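PDB 1QO8: probable fumarate reductase Ifc3 from Shewanella frigidimarina, which catalyses the essentially one-way reduction of fumarate to succinate in vitro, using FAD and four covalently bound c-type hemes, and may take part in electron transport to Fe(3+). Local coordinates for residues 34-39 against 63-68; 67-72 against 89-94. All blocks are in the same frame, centred on the assembly; numbering follows the deposited sequence.

Overall arrangement
Both contacts lie among the hemes, in the cytochrome part of the chain. Both are small and largely buried: Cys36 and Cys65 of contact 1 are buried, as are Cys68, His69 and Met90 of contact 2, while Pro91 is partly exposed. They share Ser67 and Cys68: contact 1 ends within the CXXCH heme-binding motif and contact 2 starts there, with centres about 12 Å apart. Contact 1 sets helix 30-40 against the loop 63-68, and its chemistry is that of cysteine sulfurs and aliphatic carbon. Contact 2 joins two loop segments, 67-72 and 89-94. Its chemistry is that of an axial histidine ring touched by a methionine methyl and a proline and hydrogen-bonded to a water.

Contact 1: residues 34-39 against 63-68; sequences AQCKSC and INCTSC. With HEM (protoporphyrin IX containing Fe), chain E.
Cys36 and Cys65 meet through their side chains, and this apolar touch is the centre of the contact. CB of Cys36 lies 3.6 Å from SG of Cys65. The two sulfurs, Cys36 SG and Cys65 SG, are 4.0 Å apart, far too long for a disulfide. CG of Lys37 adds a looser touch, 4.3 Å from SG of Cys65. The extended Lys37 chain then runs past the loop, and its amine forms a salt bridge with Asp62. No hydrogen bond crosses between the segments.

The heme contacts are of another kind. Each segment holds the cysteines of a CXXCH motif: Cys36 and Cys39 for heme c #2, Cys65 and Cys68 for heme c #3, assigned as covalent by similarity. The 2.4 Å between Cys36 SG and CAB of heme E is doubtful, too close for a non-bonded contact and too long for a finished thioether. Chi1 of Cys36, -34°, is well away from a staggered value. Thr66 brings CG2 to 4.0 Å from CBB of the same heme, while its hydroxyl hydrogen-bonds with Glu29 and Asn33.

Within the loop, Asn64 O accepts from both Ser67 N and Ser67 OG, the hydroxyl lying in the carbonyl plane on a lone pair at 2.9 Å from Asn64 O. This fixes the turn at the start of the 65-69 motif.

The chemistry implies that two heme-attachment sites abut through sulfur and carbon, consistent with heme c #2 and heme c #3 being held as neighbours.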
ATOM      1  N   ALA A  34      15.229 -22.917  33.771  1.00 43.77           N
ATOM      2  CA  ALA A  34      16.294 -23.830  34.193  1.00 43.62           C
ATOM      3  C   ALA A  34      15.901 -24.574  35.465  1.00 44.92           C
ATOM      4  O   ALA A  34      16.151 -25.810  35.525  1.00 45.81           O
ATOM      5  CB  ALA A  34      17.647 -23.155  34.250  1.00 45.59           C
ATOM      6  N   GLN A  35      15.175 -23.962  36.379  1.00 43.18           N
ATOM      7  CA  GLN A  35      14.679 -24.554  37.601  1.00 42.66           C
ATOM      8  C   GLN A  35      13.562 -25.533  37.469  1.00 40.09           C
ATOM      9  O   GLN A  35      13.674 -26.648  38.024  1.00 41.54           O
ATOM     10  CB  GLN A  35      14.208 -23.415  38.572  1.00 40.43           C
ATOM     11  CG  GLN A  35      15.389 -22.503  38.955  1.00 45.12           C
ATOM     12  CD  GLN A  35      16.482 -23.337  39.627  1.00 48.87           C
ATOM     13  OE1 GLN A  35      17.537 -23.388  39.059  1.00 54.83           O
ATOM     14  NE2 GLN A  35      16.309 -24.101  40.693  1.00 47.06           N
ATOM     15  N   CYS A  36      12.508 -25.224  36.674  1.00 40.61           N
ATOM     16  CA  CYS A  36      11.606 -26.273  36.192  1.00 37.54           C
ATOM     17  C   CYS A  36      12.356 -27.508  35.773  1.00 37.20           C
ATOM     18  O   CYS A  36      11.926 -28.533  36.288  1.00 45.05           O
ATOM     19  CB  CYS A  36      10.702 -25.976  34.963  1.00 40.94           C
ATOM     20  SG  CYS A  36      10.183 -24.243  34.919  1.00 38.51           S
ATOM     21  N   LYS A  37      13.318 -27.467  34.897  1.00 38.66           N
ATOM     22  CA  LYS A  37      13.923 -28.653  34.323  1.00 42.44           C
ATOM     23  C   LYS A  37      14.811 -29.370  35.345  1.00 46.91           C
ATOM     24  O   LYS A  37      14.726 -30.594  35.363  1.00 48.93           O
ATOM     25  CB  LYS A  37      14.706 -28.310  33.035  1.00 41.82           C
ATOM     26  CG  LYS A  37      13.835 -27.950  31.807  1.00 40.35           C
ATOM     27  CD  LYS A  37      14.685 -27.456  30.612  1.00 45.68           C
ATOM     28  CE  LYS A  37      13.782 -27.084  29.410  1.00 52.62           C
ATOM     29  NZ  LYS A  37      14.560 -27.048  28.104  1.00 52.11           N
ATOM     30  N   SER A  38      15.531 -28.639  36.193  1.00 49.65           N
ATOM     31  CA  SER A  38      16.252 -29.178  37.321  1.00 52.73           C
ATOM     32  C   SER A  38      15.358 -30.098  38.153  1.00 52.42           C
ATOM     33  O   SER A  38      15.614 -31.313  38.062  1.00 56.63           O
ATOM     34  CB  SER A  38      16.762 -28.198  38.393  1.00 53.99           C
ATOM     35  OG  SER A  38      17.799 -27.463  37.787  1.00 59.58           O
ATOM     36  N   CYS A  39      14.351 -29.511  38.786  1.00 48.59           N
ATOM     37  CA  CYS A  39      13.505 -30.395  39.556  1.00 47.77           C
ATOM     38  C   CYS A  39      12.687 -31.383  38.756  1.00 47.60           C
ATOM     39  O   CYS A  39      12.276 -32.410  39.359  1.00 42.57           O
ATOM     40  CB  CYS A  39      12.619 -29.626  40.507  1.00 48.76           C
ATOM     41  SG  CYS A  39      13.629 -28.498  41.599  1.00 52.47           S
ATOM     42  N   ILE A  63      11.303 -25.683  24.027  1.00 37.88           N
ATOM     43  CA  ILE A  63      10.942 -24.312  24.372  1.00 40.30           C
ATOM     44  C   ILE A  63      10.799 -24.116  25.890  1.00 39.03           C
ATOM     45  O   ILE A  63      10.635 -25.152  26.575  1.00 33.95           O
ATOM     46  CB  ILE A  63       9.553 -23.998  23.753  1.00 40.26           C
ATOM     47  CG1 ILE A  63       8.501 -24.957  24.281  1.00 40.66           C
ATOM     48  CG2 ILE A  63       9.689 -24.028  22.229  1.00 39.38           C
ATOM     49  CD1 ILE A  63       7.077 -24.565  23.776  1.00 40.53           C
ATOM     50  N   ASN A  64      10.627 -22.867  26.373  1.00 38.53           N
ATOM     51  CA  ASN A  64      10.399 -22.659  27.789  1.00 37.85           C
ATOM     52  C   ASN A  64       9.191 -23.415  28.311  1.00 39.50           C
ATOM     53  O   ASN A  64       8.190 -23.226  27.620  1.00 38.90           O
ATOM     54  CB  ASN A  64      10.309 -21.193  28.190  1.00 38.34           C
ATOM     55  CG  ASN A  64      11.652 -20.489  28.242  1.00 41.02           C
ATOM     56  OD1 ASN A  64      12.715 -21.088  28.451  1.00 40.11           O
ATOM     57  ND2 ASN A  64      11.721 -19.182  27.965  1.00 40.09           N
ATOM     58  N   CYS A  65       9.243 -24.186  29.443  1.00 33.95           N
ATOM     59  CA  CYS A  65       8.046 -24.535  30.152  1.00 34.54           C
ATOM     60  C   CYS A  65       7.024 -23.431  30.353  1.00 36.55           C
ATOM     61  O   CYS A  65       5.815 -23.681  30.342  1.00 37.77           O
ATOM     62  CB  CYS A  65       8.367 -25.226  31.540  1.00 37.39           C
ATOM     63  SG  CYS A  65       9.924 -26.160  31.434  1.00 39.19           S
ATOM     64  N   THR A  66       7.408 -22.192  30.718  1.00 34.11           N
ATOM     65  CA  THR A  66       6.516 -21.092  30.919  1.00 37.15           C
ATOM     66  C   THR A  66       6.038 -20.488  29.585  1.00 39.85           C
ATOM     67  O   THR A  66       5.226 -19.552  29.634  1.00 40.20           O
ATOM     68  CB  THR A  66       7.270 -19.983  31.762  1.00 35.81           C
ATOM     69  OG1 THR A  66       8.355 -19.537  30.961  1.00 32.24           O
ATOM     70  CG2 THR A  66       7.863 -20.672  33.040  1.00 34.65           C
ATOM     71  N   SER A  67       6.275 -21.108  28.413  1.00 38.88           N
ATOM     72  CA  SER A  67       5.401 -20.916  27.253  1.00 40.35           C
ATOM     73  C   SER A  67       3.973 -21.211  27.614  1.00 37.50           C
ATOM     74  O   SER A  67       2.997 -20.567  27.160  1.00 37.53           O
ATOM     75  CB  SER A  67       5.738 -21.767  25.994  1.00 37.47           C
ATOM     76  OG  SER A  67       7.053 -21.420  25.606  1.00 37.41           O
ATOM     77  N   CYS A  68       3.823 -22.314  28.387  1.00 34.47           N
ATOM     78  CA  CYS A  68       2.511 -22.635  28.851  1.00 34.33           C
ATOM     79  C   CYS A  68       2.268 -22.496  30.376  1.00 36.87           C
ATOM     80  O   CYS A  68       1.139 -22.141  30.733  1.00 35.18           O
ATOM     81  CB  CYS A  68       2.233 -24.158  28.532  1.00 33.87           C
ATOM     82  SG  CYS A  68       2.495 -24.472  26.714  1.00 36.06           S
TER
HETATM   83  CHA HEM E 603       4.286 -29.765  41.073  1.00 44.96           C
HETATM   84  CHB HEM E 603       5.566 -27.458  37.040  1.00 42.49           C
HETATM   85  CHC HEM E 603       9.487 -25.625  39.145  1.00 44.93           C
HETATM   86  CHD HEM E 603       8.898 -29.233  42.302  1.00 42.65           C
HETATM   87  C1A HEM E 603       4.247 -29.195  39.809  1.00 45.80           C
HETATM   88  C2A HEM E 603       3.112 -29.203  38.939  1.00 45.29           C
HETATM   89  C3A HEM E 603       3.426 -28.558  37.805  1.00 45.01           C
HETATM   90  C4A HEM E 603       4.771 -28.080  37.964  1.00 41.70           C
HETATM   91  CMA HEM E 603       2.518 -28.360  36.553  1.00 40.22           C
HETATM   92  CAA HEM E 603       1.765 -29.878  39.288  1.00 48.28           C
HETATM   93  CBA HEM E 603       1.690 -31.198  38.583  1.00 53.32           C
HETATM   94  CGA HEM E 603       0.359 -31.901  38.710  1.00 58.86           C
HETATM   95  O1A HEM E 603       0.484 -33.148  38.623  1.00 61.72           O
HETATM   96  O2A HEM E 603      -0.619 -31.119  38.861  1.00 62.48           O
HETATM   97  C1B HEM E 603       6.654 -26.681  37.267  1.00 41.59           C
HETATM   98  C2B HEM E 603       7.066 -25.548  36.508  1.00 44.64           C
HETATM   99  C3B HEM E 603       8.118 -25.039  37.118  1.00 44.94           C
HETATM  100  C4B HEM E 603       8.433 -25.851  38.287  1.00 44.59           C
HETATM  101  CMB HEM E 603       6.428 -25.045  35.166  1.00 37.00           C
HETATM  102  CAB HEM E 603       8.869 -23.742  36.805  1.00 46.62           C
HETATM  103  CBB HEM E 603       8.255 -22.596  36.487  1.00 49.59           C
HETATM  104  C1C HEM E 603       9.706 -26.540  40.168  1.00 46.18           C
HETATM  105  C2C HEM E 603      10.900 -26.592  41.002  1.00 43.78           C
HETATM  106  C3C HEM E 603      10.714 -27.560  41.905  1.00 46.30           C
HETATM  107  C4C HEM E 603       9.463 -28.199  41.640  1.00 44.37           C
HETATM  108  CMC HEM E 603      12.073 -25.624  40.840  1.00 40.17           C
HETATM  109  CAC HEM E 603      11.610 -28.001  43.100  1.00 48.78           C
HETATM  110  CBC HEM E 603      12.262 -26.971  43.825  1.00 46.97           C
HETATM  111  C1D HEM E 603       7.596 -29.651  42.317  1.00 43.50           C
HETATM  112  C2D HEM E 603       6.993 -30.629  43.214  1.00 45.85           C
HETATM  113  C3D HEM E 603       5.755 -30.755  42.902  1.00 46.42           C
HETATM  114  C4D HEM E 603       5.485 -29.889  41.743  1.00 46.65           C
HETATM  115  CMD HEM E 603       7.835 -31.232  44.398  1.00 45.82           C
HETATM  116  CAD HEM E 603       4.671 -31.665  43.538  1.00 50.27           C
HETATM  117  CBD HEM E 603       4.844 -33.065  42.814  1.00 57.85           C
HETATM  118  CGD HEM E 603       4.450 -34.205  43.690  1.00 63.96           C
HETATM  119  O1D HEM E 603       4.872 -34.234  44.896  1.00 66.02           O
HETATM  120  O2D HEM E 603       3.643 -35.035  43.132  1.00 66.91           O
HETATM  121  NA  HEM E 603       5.264 -28.481  39.181  1.00 43.80           N
HETATM  122  NB  HEM E 603       7.466 -26.778  38.377  1.00 44.26           N
HETATM  123  NC  HEM E 603       8.877 -27.571  40.540  1.00 45.25           N
HETATM  124  ND  HEM E 603       6.656 -29.246  41.414  1.00 45.81           N
HETATM  125 FE   HEM E 603       7.067 -27.993  39.906  1.00 41.99          FE

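Contact 2: residues 67-72 against 89-94; sequences SCHKGH and PMPFSD. With HEM (protoporphyrin IX containing Fe), chain F.
The His69 ring carries the methyl CE of Met90 over one face and has Pro91 CD near its plane at the edge. Water 1 lies in plane at the edge of both the His69 and the Phe92 rings. His69 closes the CXXCH motif of heme c #3 and is an axial ligand of its iron through NE2, with His56 as the other.

The Met90 methyl makes a CH-pi contact, CE being 3.9 Å from the centroid of the His69 ring and 25° off the normal. Its chain is straight at chi2 and bends at chi3 (77°), which turns CE onto the ring. The same CE lies 3.9 Å from CB of Cys68. Pro91 CD is 4.2 Å from CE1 of His69. ND1 of His69 donates to water 1, which donates on to Pro91 O, so both ring nitrogens have partners and rotation of the ring is restrained. With an alanine in place of His69, the heme c #3 iron would probably lose one axial ligand, and the Met90 methyl and water 1 their ring partner.

Further along, His72 binds the iron of heme F through NE2, opposite His19, while its ND1 hydrogen-bonds with Asp4. One propionate of that heme is held by two backbone amides: Gly71 N is 2.9 Å from O1D of heme F, and His72 N is 2.8 Å from O2D of heme F.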
ATOM      1  N   SER A  67       6.275 -21.108  28.413  1.00 38.88           N
ATOM      2  CA  SER A  67       5.401 -20.916  27.253  1.00 40.35           C
ATOM      3  C   SER A  67       3.973 -21.211  27.614  1.00 37.50           C
ATOM      4  O   SER A  67       2.997 -20.567  27.160  1.00 37.53           O
ATOM      5  CB  SER A  67       5.738 -21.767  25.994  1.00 37.47           C
ATOM      6  OG  SER A  67       7.053 -21.420  25.606  1.00 37.41           O
ATOM      7  N   CYS A  68       3.823 -22.314  28.387  1.00 34.47           N
ATOM      8  CA  CYS A  68       2.511 -22.635  28.851  1.00 34.33           C
ATOM      9  C   CYS A  68       2.268 -22.496  30.376  1.00 36.87           C
ATOM     10  O   CYS A  68       1.139 -22.141  30.733  1.00 35.18           O
ATOM     11  CB  CYS A  68       2.233 -24.158  28.532  1.00 33.87           C
ATOM     12  SG  CYS A  68       2.495 -24.472  26.714  1.00 36.06           S
ATOM     13  N   HIS A  69       3.088 -23.217  31.182  1.00 33.13           N
ATOM     14  CA  HIS A  69       2.773 -23.208  32.614  1.00 37.64           C
ATOM     15  C   HIS A  69       3.047 -21.767  33.115  1.00 39.63           C
ATOM     16  O   HIS A  69       4.102 -21.306  32.739  1.00 42.00           O
ATOM     17  CB  HIS A  69       3.696 -24.126  33.416  1.00 36.73           C
ATOM     18  CG  HIS A  69       3.280 -25.552  33.044  1.00 37.22           C
ATOM     19  ND1 HIS A  69       2.111 -26.035  33.585  1.00 38.08           N
ATOM     20  CD2 HIS A  69       3.817 -26.506  32.298  1.00 36.43           C
ATOM     21  CE1 HIS A  69       1.957 -27.288  33.235  1.00 36.59           C
ATOM     22  NE2 HIS A  69       2.955 -27.609  32.455  1.00 38.77           N
ATOM     23  N   LYS A  70       2.181 -21.131  33.885  1.00 41.95           N
ATOM     24  CA  LYS A  70       2.569 -19.781  34.349  1.00 44.61           C
ATOM     25  C   LYS A  70       2.816 -19.740  35.839  1.00 41.54           C
ATOM     26  O   LYS A  70       2.063 -20.304  36.665  1.00 42.39           O
ATOM     27  CB  LYS A  70       1.411 -18.840  33.935  1.00 42.31           C
ATOM     28  CG  LYS A  70       1.340 -18.538  32.438  1.00 41.42           C
ATOM     29  CD  LYS A  70       2.491 -17.789  31.809  1.00 40.27           C
ATOM     30  CE  LYS A  70       2.565 -17.964  30.272  1.00 36.54           C
ATOM     31  NZ  LYS A  70       3.682 -17.156  29.660  1.00 34.12           N
ATOM     32  N   GLY A  71       3.734 -18.886  36.286  1.00 45.31           N
ATOM     33  CA  GLY A  71       3.945 -18.626  37.710  1.00 42.76           C
ATOM     34  C   GLY A  71       2.723 -18.125  38.426  1.00 44.77           C
ATOM     35  O   GLY A  71       2.384 -18.520  39.556  1.00 45.20           O
ATOM     36  N   HIS A  72       2.098 -17.070  37.866  1.00 44.27           N
ATOM     37  CA  HIS A  72       1.274 -16.165  38.676  1.00 45.08           C
ATOM     38  C   HIS A  72       0.024 -15.860  37.827  1.00 47.38           C
ATOM     39  O   HIS A  72      -0.629 -14.854  38.015  1.00 44.56           O
ATOM     40  CB  HIS A  72       2.112 -14.880  39.043  1.00 41.92           C
ATOM     41  CG  HIS A  72       3.319 -15.280  39.895  1.00 38.80           C
ATOM     42  ND1 HIS A  72       3.045 -15.838  41.131  1.00 34.29           N
ATOM     43  CD2 HIS A  72       4.637 -15.301  39.792  1.00 38.34           C
ATOM     44  CE1 HIS A  72       4.179 -16.245  41.652  1.00 36.50           C
ATOM     45  NE2 HIS A  72       5.219 -15.883  40.946  1.00 36.11           N
ATOM     46  N   PRO A  89      -8.698 -29.079  31.812  1.00 50.57           N
ATOM     47  CA  PRO A  89      -7.975 -27.918  32.407  1.00 48.23           C
ATOM     48  C   PRO A  89      -6.607 -28.314  32.902  1.00 46.33           C
ATOM     49  O   PRO A  89      -6.356 -29.378  33.473  1.00 45.69           O
ATOM     50  CB  PRO A  89      -8.928 -27.410  33.486  1.00 49.75           C
ATOM     51  CG  PRO A  89     -10.281 -27.886  33.003  1.00 52.23           C
ATOM     52  CD  PRO A  89     -10.042 -29.270  32.446  1.00 48.75           C
ATOM     53  N   MET A  90      -5.576 -27.592  32.495  1.00 44.39           N
ATOM     54  CA  MET A  90      -4.221 -27.685  32.908  1.00 43.98           C
ATOM     55  C   MET A  90      -4.054 -27.542  34.456  1.00 42.72           C
ATOM     56  O   MET A  90      -4.931 -27.030  35.113  1.00 39.96           O
ATOM     57  CB  MET A  90      -3.443 -26.543  32.270  1.00 44.15           C
ATOM     58  CG  MET A  90      -2.940 -26.945  30.890  1.00 46.07           C
ATOM     59  SD  MET A  90      -2.012 -25.672  30.097  1.00 41.00           S
ATOM     60  CE  MET A  90      -0.410 -25.732  30.916  1.00 44.76           C
ATOM     61  N   PRO A  91      -2.997 -28.089  34.994  1.00 43.16           N
ATOM     62  CA  PRO A  91      -2.714 -27.803  36.442  1.00 46.30           C
ATOM     63  C   PRO A  91      -2.820 -26.295  36.668  1.00 45.67           C
ATOM     64  O   PRO A  91      -2.416 -25.461  35.847  1.00 45.38           O
ATOM     65  CB  PRO A  91      -1.273 -28.283  36.589  1.00 45.42           C
ATOM     66  CG  PRO A  91      -1.039 -29.236  35.444  1.00 45.95           C
ATOM     67  CD  PRO A  91      -1.860 -28.685  34.277  1.00 43.12           C
ATOM     68  N   PHE A  92      -3.305 -25.821  37.807  1.00 46.64           N
ATOM     69  CA  PHE A  92      -3.333 -24.443  38.234  1.00 45.50           C
ATOM     70  C   PHE A  92      -4.256 -23.567  37.378  1.00 47.19           C
ATOM     71  O   PHE A  92      -4.011 -22.374  37.097  1.00 45.74           O
ATOM     72  CB  PHE A  92      -1.916 -23.878  38.302  1.00 44.73           C
ATOM     73  CG  PHE A  92      -0.956 -24.672  39.154  1.00 45.90           C
ATOM     74  CD1 PHE A  92      -1.045 -24.591  40.538  1.00 45.16           C
ATOM     75  CD2 PHE A  92      -0.022 -25.538  38.560  1.00 42.47           C
ATOM     76  CE1 PHE A  92      -0.151 -25.326  41.342  1.00 46.37           C
ATOM     77  CE2 PHE A  92       0.819 -26.282  39.377  1.00 45.79           C
ATOM     78  CZ  PHE A  92       0.815 -26.152  40.779  1.00 43.40           C
ATOM     79  N   SER A  93      -5.422 -24.108  36.971  1.00 45.30           N
ATOM     80  CA  SER A  93      -6.172 -23.378  35.938  1.00 48.02           C
ATOM     81  C   SER A  93      -7.087 -22.322  36.550  1.00 52.75           C
ATOM     82  O   SER A  93      -7.653 -21.429  35.852  1.00 51.60           O
ATOM     83  CB  SER A  93      -6.920 -24.357  35.037  1.00 48.52           C
ATOM     84  OG  SER A  93      -8.040 -24.741  35.836  1.00 52.79           O
ATOM     85  N   ASP A  94      -7.204 -22.306  37.893  1.00 51.64           N
ATOM     86  CA  ASP A  94      -7.968 -21.227  38.490  1.00 55.28           C
ATOM     87  C   ASP A  94      -7.106 -20.008  38.815  1.00 54.04           C
ATOM     88  O   ASP A  94      -7.782 -19.034  39.198  1.00 54.67           O
ATOM     89  CB  ASP A  94      -8.776 -21.643  39.723  1.00 59.54           C
ATOM     90  CG  ASP A  94      -7.918 -22.387  40.726  1.00 63.53           C
ATOM     91  OD1 ASP A  94      -6.690 -22.529  40.490  1.00 64.58           O
ATOM     92  OD2 ASP A  94      -8.465 -22.889  41.746  1.00 68.35           O
TER
HETATM   93  CHA HEM F 604       7.096 -13.722  37.640  1.00 41.36           C
HETATM   94  CHB HEM F 604       7.045 -12.908  42.464  1.00 43.86           C
HETATM   95  CHC HEM F 604       7.366 -17.645  43.417  1.00 43.05           C
HETATM   96  CHD HEM F 604       7.372 -18.470  38.635  1.00 42.45           C
HETATM   97  C1A HEM F 604       7.103 -13.125  38.893  1.00 49.02           C
HETATM   98  C2A HEM F 604       7.172 -11.686  39.077  1.00 49.36           C
HETATM   99  C3A HEM F 604       7.127 -11.494  40.395  1.00 47.53           C
HETATM  100  C4A HEM F 604       7.037 -12.761  41.063  1.00 47.84           C
HETATM  101  CMA HEM F 604       7.138 -10.176  41.187  1.00 46.03           C
HETATM  102  CAA HEM F 604       7.272 -10.621  37.952  1.00 51.32           C
HETATM  103  CBA HEM F 604       6.151 -10.173  37.060  1.00 60.44           C
HETATM  104  CGA HEM F 604       6.166  -8.951  36.170  1.00 64.99           C
HETATM  105  O1A HEM F 604       5.066  -8.270  36.210  1.00 67.10           O
HETATM  106  O2A HEM F 604       7.138  -8.616  35.420  1.00 62.09           O
HETATM  107  C1B HEM F 604       7.012 -14.109  43.129  1.00 46.14           C
HETATM  108  C2B HEM F 604       6.761 -14.311  44.554  1.00 49.79           C
HETATM  109  C3B HEM F 604       6.798 -15.622  44.816  1.00 47.54           C
HETATM  110  C4B HEM F 604       7.145 -16.278  43.574  1.00 45.90           C
HETATM  111  CMB HEM F 604       6.425 -13.156  45.527  1.00 48.83           C
HETATM  112  CAB HEM F 604       6.483 -16.360  46.119  1.00 48.56           C
HETATM  113  CBB HEM F 604       5.553 -16.152  47.079  1.00 45.50           C
HETATM  114  C1C HEM F 604       7.460 -18.283  42.188  1.00 46.64           C
HETATM  115  C2C HEM F 604       7.650 -19.703  41.975  1.00 44.52           C
HETATM  116  C3C HEM F 604       7.610 -19.915  40.692  1.00 46.80           C
HETATM  117  C4C HEM F 604       7.437 -18.661  40.009  1.00 47.18           C
HETATM  118  CMC HEM F 604       7.834 -20.728  43.124  1.00 43.34           C
HETATM  119  CAC HEM F 604       7.620 -21.236  39.855  1.00 46.57           C
HETATM  120  CBC HEM F 604       6.886 -22.299  40.271  1.00 46.20           C
HETATM  121  C1D HEM F 604       7.265 -17.293  37.928  1.00 40.50           C
HETATM  122  C2D HEM F 604       7.218 -17.123  36.499  1.00 42.50           C
HETATM  123  C3D HEM F 604       7.118 -15.829  36.252  1.00 42.28           C
HETATM  124  C4D HEM F 604       7.134 -15.103  37.529  1.00 42.65           C
HETATM  125  CMD HEM F 604       7.250 -18.336  35.521  1.00 41.38           C
HETATM  126  CAD HEM F 604       6.952 -15.046  34.920  1.00 40.60           C
HETATM  127  CBD HEM F 604       5.433 -14.694  34.788  1.00 40.78           C
HETATM  128  CGD HEM F 604       4.466 -15.838  35.027  1.00 43.25           C
HETATM  129  O1D HEM F 604       4.737 -16.927  34.434  1.00 41.95           O
HETATM  130  O2D HEM F 604       3.466 -15.710  35.771  1.00 40.35           O
HETATM  131  NA  HEM F 604       7.102 -13.773  40.124  1.00 45.70           N
HETATM  132  NB  HEM F 604       7.218 -15.333  42.573  1.00 45.91           N
HETATM  133  NC  HEM F 604       7.373 -17.651  40.955  1.00 44.11           N
HETATM  134  ND  HEM F 604       7.218 -16.056  38.511  1.00 44.65           N
HETATM  135 FE   HEM F 604       7.158 -15.745  40.538  1.00 41.95          FE
HETATM  136  O   HOH W   1      -0.040 -25.128  34.684  1.00 37.60           O